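PDB 5BN3: V-type ATP synthase alpha chain from Nanoarchaeum equitans Kin4-M, which belongs to the alpha/beta subunit family of rotary V/A-type ATP synthases and carries a P-loop-type nucleotide-binding domain, with ADP and magnesium bound in this crystal. Local coordinates for residues Asp243-Ile248 and Ser314-Ala319; Ile304-Arg309 and Gly371-Ile376; Ala237-Ser242 and Lys274-Arg279. One frame throughout, in Å; residues are numbered along the deposited sequence.

All three contacts lie in the nucleotide-binding domain. From the N terminus, helix 229-239 runs out into residues 237-242, and residues 243-248 follow directly as the start of strand 244-250. Contact 3 closes first, when loop 274-279 returns to the helix end. Contact 1 opens at residues 243-248, between the two segments of contact 3, and closes at strand 314-320, so the two cross. Contact 2 starts late in helix 293-309 and ends on strand 370-379, crossing contact 1 but following contact 3 in series. Contact 1 pairs two inner strands of the sheet; contact 2 joins helix 293-309 to strand 370-379; contact 3 joins the end of helix 229-239 to the lead-in of strand 280-285.

Contact 1: residues Asp243-Ile248 and Ser314-Ala319; sequences DIVIYI and SVVVNA
Ile244-Ile248 and Ser314-Ala319 run side by side as parallel strands, their axes 4.8 Å apart and inclined by 12°. Ile244 pairs with Val315, and the register holds one for one to Ile248 with Ala319. The ladder passes from Ile244 N to Ser314 O, Val316 N to Ile244 O, Ile246 N to Val316 O and Asn318 N to Ile246 O, and tightens to 2.7 Å between Ile248 N and Asn318 O. At its start a side chain takes over: Asp243 OD2 accepts Ser314 N at 2.9 Å, almost straight (175°) and on the anti side of the carboxylate. Ser314 OG, tucked between its own backbone N and carbonyl carbon, accepts Asp243 N and gives a weak bond to the same OD2.

On one face Ile244 lies alongside Val315, pointing the same way, while Ile246 crosses Val315 and Val317 obliquely, as Ile248 does Val317. Ile246 CD1 reaches back to Val315 CG1 at 3.9 Å, and Ile248 CD1 to Val317 CG1 at 3.7 Å; helix 293-309 covers this layer. On the other face, under helix 229-239, Val316 turns CG1 against Val245 CG2, also 3.7 Å. Tyr247 CD2 lies 3.8 Å from Asn318 CB, with Asn318 O over one ring face. The Asn318 amide is turned 29° from the ring plane; its ND2 is bonded to Asn233, whereas OD1 is buried with no partner in the model.

The two strands are part of the central, mainly parallel sheet of the P-loop-type domain, between helices 229-239 and 293-309. The largely hydrophobic strand leading to Asp320, which weakly bonds Tyr247 OH, is consistent with a Walker B strand.

Contact 2: residues Ile304-Arg309 and Gly371-Ile376; sequences IGEYFR and GSLTII. With MG (magnesium ion), chain L.
Leu373 reaches across from its strand to the last turns of helix 293-309, its CD2 resting 4.0 Å from both Glu306 N and Glu306 CG. Its CG stands anti to the backbone N (chi1 175°), which carries the fork off the strand, and the two methyls spread over the helix: Leu373 CD2 at Glu306, Leu373 CD1 at the CA of Gly305, 4.2 Å away. With no side chain at Gly305, that methyl can come directly onto the helix backbone.

One turn on, Arg309 lies alongside the strand. Arg309 CG sits 3.7 Å from Ser372 N, so the aliphatic stem does the packing. A bend at chi3 (65°) then swings the guanidinium round until Glu306 CG lies 3.8 Å above one of its faces, toward the rim. The polar ends are held elsewhere: Arg309 NH2 by Arg188 O, and the Glu306 carboxylate by Arg188 N and a salt bridge to Arg359. Where the helix ends, Gly371 brings its CA to 3.6 Å from Arg309 O.

The helix is the connection of a beta-alpha-beta unit, from strand 280-285 to strand 314-320 with strand 244-250 lying between them in the sheet. It runs roughly antiparallel to Gly371-Ile376, at 154°, with its axis 7.5 Å from that of the strand.

Ser372 points away from the helix, and together with Thr374, two residues along, it holds a magnesium ion. Ser372 OG binds it at 2.3 Å and Thr374 OG1 at 2.4 Å; Val315, on the adjoining strand, also belongs to the site, and Thr374 OG1 is further hydrogen-bonded to Gly216 N.

Contact 3: residues Ala237-Ser242 and Lys274-Arg279; sequences AKWADS and KPLMYR
Arg279 drives its guanidinium into the turn where Ala237-Ser242 leaves helix 229-239, and backbone carbonyls and one water take up its N-H groups. Arg279 NH1 has two acceptors: Ala240 O at 2.8 Å, met nearly along the C=O axis and in the guanidinium plane, and Ser242 O at 2.9 Å, bent to 130° at the hydrogen. Arg279 NH2 bonds Ala237 O at 3.2 Å, coming from above that carbonyl's plane, and makes a weak second bond to Ala240 O. Arg279 NE is served by a water, which accepts from it at 2.8 Å and donates to Ala237 O at 2.7 Å. Ala237 O is thus gripped twice, by the arginine directly and through the water. These bonds pin the rotation of the guanidinium, and its positive charge probably suits the carbonyl-rich end of the helix. Extended from CG to NE, the chain carries the guanidinium to that end.

Leu276 CD1 makes the apolar contacts, 4.1 Å from Trp239 CZ3 and 4.0 Å from Lys238 CB. Both Leu276 methyls also lie against Lys238 O, CD1 and CD2 each at 3.4 Å. The polar ends of this helix turn have their own partners, Trp239 NE1 bonding Ser499 and Lys238 NZ bonding Gln235, while Ser242 OG bonds Ile244 O.

The short 3-10 turn of Leu276-Arg279 leads straight into strand 280-285, and Arg279 O accepts Val245 N, so the arginine ties the end of helix 229-239 to the point where strands 244-250 and 280-285 begin to pair.

Contact 1: residues Asp243-Ile248 and Ser314-Ala319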
# COMPACT_ATOMS: atom_id res chain seq x y z
N ASP A 243 7.74 -36.14 28.17
CA ASP A 243 8.91 -36.54 28.95
C ASP A 243 9.85 -35.36 29.15
O ASP A 243 10.38 -35.14 30.24
CB ASP A 243 9.66 -37.68 28.26
CG ASP A 243 8.84 -38.95 28.15
OD1 ASP A 243 8.20 -39.33 29.15
OD2 ASP A 243 8.83 -39.56 27.06
N ILE A 244 10.06 -34.60 28.08
CA ILE A 244 10.99 -33.48 28.09
C ILE A 244 10.32 -32.23 27.50
O ILE A 244 9.60 -32.31 26.51
CB ILE A 244 12.26 -33.81 27.27
CG1 ILE A 244 13.01 -34.98 27.92
CG2 ILE A 244 13.18 -32.60 27.17
CD1 ILE A 244 13.55 -34.66 29.30
N VAL A 245 10.56 -31.08 28.13
CA VAL A 245 10.08 -29.80 27.62
C VAL A 245 11.26 -28.87 27.37
O VAL A 245 12.09 -28.65 28.26
CB VAL A 245 9.11 -29.13 28.61
CG1 VAL A 245 8.74 -27.73 28.13
CG2 VAL A 245 7.86 -29.97 28.77
N ILE A 246 11.34 -28.32 26.16
CA ILE A 246 12.37 -27.34 25.84
C ILE A 246 11.72 -26.01 25.50
O ILE A 246 10.99 -25.90 24.51
CB ILE A 246 13.24 -27.81 24.67
CG1 ILE A 246 13.95 -29.11 25.05
CG2 ILE A 246 14.25 -26.74 24.28
CD1 ILE A 246 14.49 -29.86 23.89
N TYR A 247 11.98 -24.99 26.32
CA TYR A 247 11.44 -23.66 26.06
C TYR A 247 12.52 -22.76 25.48
O TYR A 247 13.52 -22.47 26.14
CB TYR A 247 10.87 -23.05 27.34
CG TYR A 247 9.93 -21.89 27.08
CD1 TYR A 247 10.41 -20.61 26.89
CD2 TYR A 247 8.56 -22.09 27.02
CE1 TYR A 247 9.56 -19.55 26.64
CE2 TYR A 247 7.70 -21.04 26.78
CZ TYR A 247 8.20 -19.77 26.59
OH TYR A 247 7.35 -18.73 26.34
N ILE A 248 12.31 -22.31 24.25
CA ILE A 248 13.25 -21.40 23.61
C ILE A 248 12.73 -19.96 23.66
O ILE A 248 11.75 -19.62 22.98
CB ILE A 248 13.51 -21.78 22.14
CG1 ILE A 248 13.80 -23.28 22.02
CG2 ILE A 248 14.66 -20.96 21.58
CD1 ILE A 248 14.07 -23.73 20.60
N SER A 314 9.31 -38.66 24.39
CA SER A 314 8.47 -37.66 23.75
C SER A 314 8.92 -36.28 24.23
O SER A 314 9.12 -36.06 25.43
CB SER A 314 6.99 -37.88 24.09
OG SER A 314 6.74 -37.69 25.47
N VAL A 315 9.11 -35.37 23.28
CA VAL A 315 9.66 -34.05 23.56
C VAL A 315 8.75 -32.99 22.95
O VAL A 315 8.16 -33.20 21.89
CB VAL A 315 11.07 -33.91 22.95
CG1 VAL A 315 11.71 -32.59 23.37
CG2 VAL A 315 11.96 -35.06 23.37
N VAL A 316 8.63 -31.85 23.64
CA VAL A 316 7.99 -30.69 23.05
C VAL A 316 8.93 -29.49 23.07
O VAL A 316 9.59 -29.22 24.08
CB VAL A 316 6.64 -30.34 23.74
CG1 VAL A 316 6.82 -30.18 25.23
CG2 VAL A 316 6.04 -29.07 23.14
N VAL A 317 9.03 -28.80 21.94
CA VAL A 317 9.79 -27.56 21.87
C VAL A 317 8.83 -26.39 21.69
O VAL A 317 8.02 -26.38 20.76
CB VAL A 317 10.79 -27.57 20.69
CG1 VAL A 317 11.33 -26.18 20.45
CG2 VAL A 317 11.93 -28.52 20.97
N ASN A 318 8.92 -25.42 22.60
CA ASN A 318 8.18 -24.17 22.45
C ASN A 318 9.14 -23.06 22.02
O ASN A 318 10.14 -22.81 22.69
CB ASN A 318 7.50 -23.77 23.77
CG ASN A 318 6.57 -24.85 24.31
OD1 ASN A 318 6.98 -25.69 25.10
ND2 ASN A 318 5.32 -24.80 23.88
N ALA A 319 8.84 -22.41 20.90
CA ALA A 319 9.70 -21.34 20.40
C ALA A 319 8.97 -19.99 20.41
O ALA A 319 8.01 -19.79 19.66
CB ALA A 319 10.19 -21.66 19.00

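Contact 2: residues Ile304-Arg309 and Gly371-Ile376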
# COMPACT_ATOMS: atom_id res chain seq x y z
N ILE A 304 18.73 -30.39 20.56
CA ILE A 304 18.55 -30.99 21.88
C ILE A 304 17.24 -31.79 21.92
O ILE A 304 17.18 -32.86 22.52
CB ILE A 304 18.57 -29.91 22.98
CG1 ILE A 304 19.95 -29.25 23.05
CG2 ILE A 304 18.20 -30.50 24.33
CD1 ILE A 304 20.03 -28.08 24.02
N GLY A 305 16.21 -31.27 21.27
CA GLY A 305 14.93 -31.96 21.17
C GLY A 305 15.06 -33.29 20.45
O GLY A 305 14.49 -34.30 20.89
N GLU A 306 15.80 -33.29 19.35
CA GLU A 306 16.05 -34.51 18.59
C GLU A 306 16.83 -35.51 19.42
O GLU A 306 16.61 -36.71 19.33
CB GLU A 306 16.83 -34.19 17.31
CG GLU A 306 16.05 -33.45 16.24
CD GLU A 306 16.91 -33.11 15.04
OE1 GLU A 306 18.11 -32.82 15.24
OE2 GLU A 306 16.39 -33.15 13.91
N TYR A 307 17.76 -35.00 20.23
CA TYR A 307 18.61 -35.84 21.07
C TYR A 307 17.81 -36.66 22.07
O TYR A 307 18.03 -37.86 22.23
CB TYR A 307 19.65 -34.97 21.80
CG TYR A 307 20.44 -35.69 22.87
CD1 TYR A 307 21.33 -36.70 22.55
CD2 TYR A 307 20.30 -35.34 24.21
CE1 TYR A 307 22.06 -37.35 23.53
CE2 TYR A 307 21.02 -35.99 25.19
CZ TYR A 307 21.90 -36.99 24.84
OH TYR A 307 22.62 -37.64 25.82
N PHE A 308 16.86 -36.02 22.74
CA PHE A 308 16.02 -36.73 23.70
C PHE A 308 14.99 -37.60 22.98
O PHE A 308 14.58 -38.64 23.50
CB PHE A 308 15.36 -35.75 24.67
CG PHE A 308 16.27 -35.27 25.76
CD1 PHE A 308 16.52 -36.06 26.87
CD2 PHE A 308 16.89 -34.03 25.67
CE1 PHE A 308 17.37 -35.63 27.88
CE2 PHE A 308 17.73 -33.58 26.68
CZ PHE A 308 17.97 -34.39 27.78
N ARG A 309 14.59 -37.18 21.79
CA ARG A 309 13.74 -38.00 20.93
C ARG A 309 14.44 -39.31 20.58
O ARG A 309 13.83 -40.38 20.57
CB ARG A 309 13.39 -37.24 19.64
CG ARG A 309 12.59 -38.06 18.63
CD ARG A 309 12.80 -37.52 17.23
NE ARG A 309 14.18 -37.69 16.79
CZ ARG A 309 14.68 -37.19 15.66
NH1 ARG A 309 13.91 -36.48 14.85
NH2 ARG A 309 15.95 -37.40 15.35
N GLY A 371 10.15 -42.37 19.36
CA GLY A 371 10.30 -41.07 19.98
C GLY A 371 9.55 -40.04 19.17
O GLY A 371 9.27 -40.26 17.99
N SER A 372 9.22 -38.91 19.79
CA SER A 372 8.50 -37.85 19.09
C SER A 372 9.04 -36.47 19.45
O SER A 372 9.43 -36.23 20.59
CB SER A 372 7.00 -37.92 19.41
OG SER A 372 6.70 -37.20 20.60
N LEU A 373 9.07 -35.58 18.47
CA LEU A 373 9.40 -34.18 18.72
C LEU A 373 8.25 -33.31 18.24
O LEU A 373 7.96 -33.25 17.05
CB LEU A 373 10.71 -33.78 18.04
CG LEU A 373 11.10 -32.30 18.13
CD1 LEU A 373 11.07 -31.83 19.57
CD2 LEU A 373 12.48 -32.07 17.54
N THR A 374 7.58 -32.66 19.19
CA THR A 374 6.45 -31.80 18.89
C THR A 374 6.91 -30.34 18.97
O THR A 374 7.59 -29.95 19.92
CB THR A 374 5.30 -32.07 19.89
OG1 THR A 374 5.06 -33.48 19.96
CG2 THR A 374 4.04 -31.36 19.45
N ILE A 375 6.55 -29.53 17.98
CA ILE A 375 7.05 -28.15 17.91
C ILE A 375 5.94 -27.11 17.89
O ILE A 375 5.08 -27.13 17.01
CB ILE A 375 7.97 -27.95 16.68
CG1 ILE A 375 9.23 -28.79 16.81
CG2 ILE A 375 8.34 -26.48 16.53
CD1 ILE A 375 10.18 -28.67 15.63
N ILE A 376 5.97 -26.21 18.86
CA ILE A 376 5.02 -25.11 18.92
C ILE A 376 5.77 -23.80 18.67
O ILE A 376 6.64 -23.42 19.45
CB ILE A 376 4.32 -25.03 20.29
CG1 ILE A 376 3.80 -26.41 20.71
CG2 ILE A 376 3.19 -24.01 20.27
CD1 ILE A 376 2.77 -26.99 19.77
MG MG L . 6.28 -35.02 21.26

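Contact 3: residues Ala237-Ser242 and Lys274-Arg279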
# COMPACT_ATOMS: atom_id res chain seq x y z
N ALA A 237 4.23 -25.62 28.33
CA ALA A 237 5.48 -26.05 28.95
C ALA A 237 5.27 -26.60 30.36
O ALA A 237 5.98 -27.50 30.80
CB ALA A 237 6.48 -24.92 28.96
N LYS A 238 4.28 -26.06 31.07
CA LYS A 238 3.95 -26.50 32.43
C LYS A 238 3.28 -27.86 32.47
O LYS A 238 3.76 -28.78 33.14
CB LYS A 238 3.00 -25.50 33.10
CG LYS A 238 3.65 -24.29 33.75
CD LYS A 238 2.60 -23.51 34.53
CE LYS A 238 2.98 -22.05 34.70
NZ LYS A 238 1.86 -21.27 35.30
N TRP A 239 2.16 -27.99 31.77
CA TRP A 239 1.27 -29.14 31.97
C TRP A 239 1.23 -30.17 30.85
O TRP A 239 0.49 -31.15 30.95
CB TRP A 239 -0.16 -28.65 32.23
CG TRP A 239 -0.29 -27.59 33.29
CD1 TRP A 239 -0.94 -26.39 33.17
CD2 TRP A 239 0.23 -27.63 34.63
NE1 TRP A 239 -0.85 -25.68 34.35
CE2 TRP A 239 -0.14 -26.42 35.26
CE3 TRP A 239 0.97 -28.57 35.35
CZ2 TRP A 239 0.21 -26.13 36.58
CZ3 TRP A 239 1.31 -28.28 36.66
CH2 TRP A 239 0.94 -27.07 37.26
N ALA A 240 2.01 -29.97 29.79
CA ALA A 240 1.96 -30.90 28.66
C ALA A 240 2.35 -32.32 29.06
O ALA A 240 3.26 -32.54 29.86
CB ALA A 240 2.85 -30.43 27.52
N ASP A 241 1.63 -33.29 28.50
CA ASP A 241 1.95 -34.69 28.68
C ASP A 241 3.19 -34.99 27.84
O ASP A 241 3.10 -35.25 26.64
CB ASP A 241 0.76 -35.55 28.24
CG ASP A 241 0.88 -36.99 28.69
OD1 ASP A 241 1.76 -37.30 29.53
OD2 ASP A 241 0.07 -37.82 28.22
N SER A 242 4.36 -34.91 28.48
CA SER A 242 5.63 -35.01 27.77
C SER A 242 6.75 -35.44 28.71
O SER A 242 6.72 -35.13 29.90
CB SER A 242 5.97 -33.66 27.12
OG SER A 242 7.13 -33.75 26.32
N LYS A 274 6.98 -35.11 40.45
CA LYS A 274 8.27 -34.44 40.46
C LYS A 274 8.10 -32.98 40.07
O LYS A 274 7.14 -32.63 39.38
CB LYS A 274 9.24 -35.13 39.49
CG LYS A 274 9.51 -36.60 39.80
CD LYS A 274 10.94 -36.98 39.42
CE LYS A 274 11.19 -38.47 39.58
NZ LYS A 274 10.77 -39.25 38.39
N PRO A 275 9.02 -32.11 40.53
CA PRO A 275 8.90 -30.71 40.13
C PRO A 275 9.16 -30.50 38.64
O PRO A 275 10.00 -31.19 38.06
CB PRO A 275 9.96 -30.00 40.98
CG PRO A 275 10.92 -31.07 41.37
CD PRO A 275 10.13 -32.34 41.46
N LEU A 276 8.43 -29.57 38.03
CA LEU A 276 8.47 -29.36 36.58
C LEU A 276 9.86 -29.06 36.04
O LEU A 276 10.19 -29.44 34.92
CB LEU A 276 7.52 -28.22 36.19
CG LEU A 276 6.03 -28.43 36.45
CD1 LEU A 276 5.22 -27.28 35.88
CD2 LEU A 276 5.58 -29.74 35.84
N MET A 277 10.68 -28.38 36.84
CA MET A 277 12.00 -27.95 36.40
C MET A 277 12.90 -29.11 35.96
O MET A 277 13.71 -28.97 35.05
CB MET A 277 12.68 -27.13 37.49
CG MET A 277 13.72 -26.15 36.98
SD MET A 277 12.98 -24.88 35.93
CE MET A 277 14.15 -24.85 34.58
N TYR A 278 12.74 -30.27 36.59
CA TYR A 278 13.62 -31.41 36.32
C TYR A 278 13.44 -32.03 34.93
O TYR A 278 14.29 -32.80 34.49
CB TYR A 278 13.47 -32.48 37.41
CG TYR A 278 14.04 -32.09 38.76
CD1 TYR A 278 15.02 -31.12 38.87
CD2 TYR A 278 13.60 -32.71 39.92
CE1 TYR A 278 15.54 -30.77 40.10
CE2 TYR A 278 14.12 -32.37 41.15
CZ TYR A 278 15.09 -31.39 41.23
OH TYR A 278 15.61 -31.04 42.45
N ARG A 279 12.34 -31.70 34.26
CA ARG A 279 12.11 -32.18 32.89
C ARG A 279 12.26 -31.04 31.88
O ARG A 279 12.03 -31.23 30.69
CB ARG A 279 10.70 -32.77 32.75
CG ARG A 279 9.58 -31.73 32.70
CD ARG A 279 8.27 -32.32 32.20
NE ARG A 279 7.22 -31.31 32.06
CZ ARG A 279 6.01 -31.54 31.56
NH1 ARG A 279 5.69 -32.76 31.15
NH2 ARG A 279 5.13 -30.56 31.47
O HOH W 1 7.81 -28.64 32.45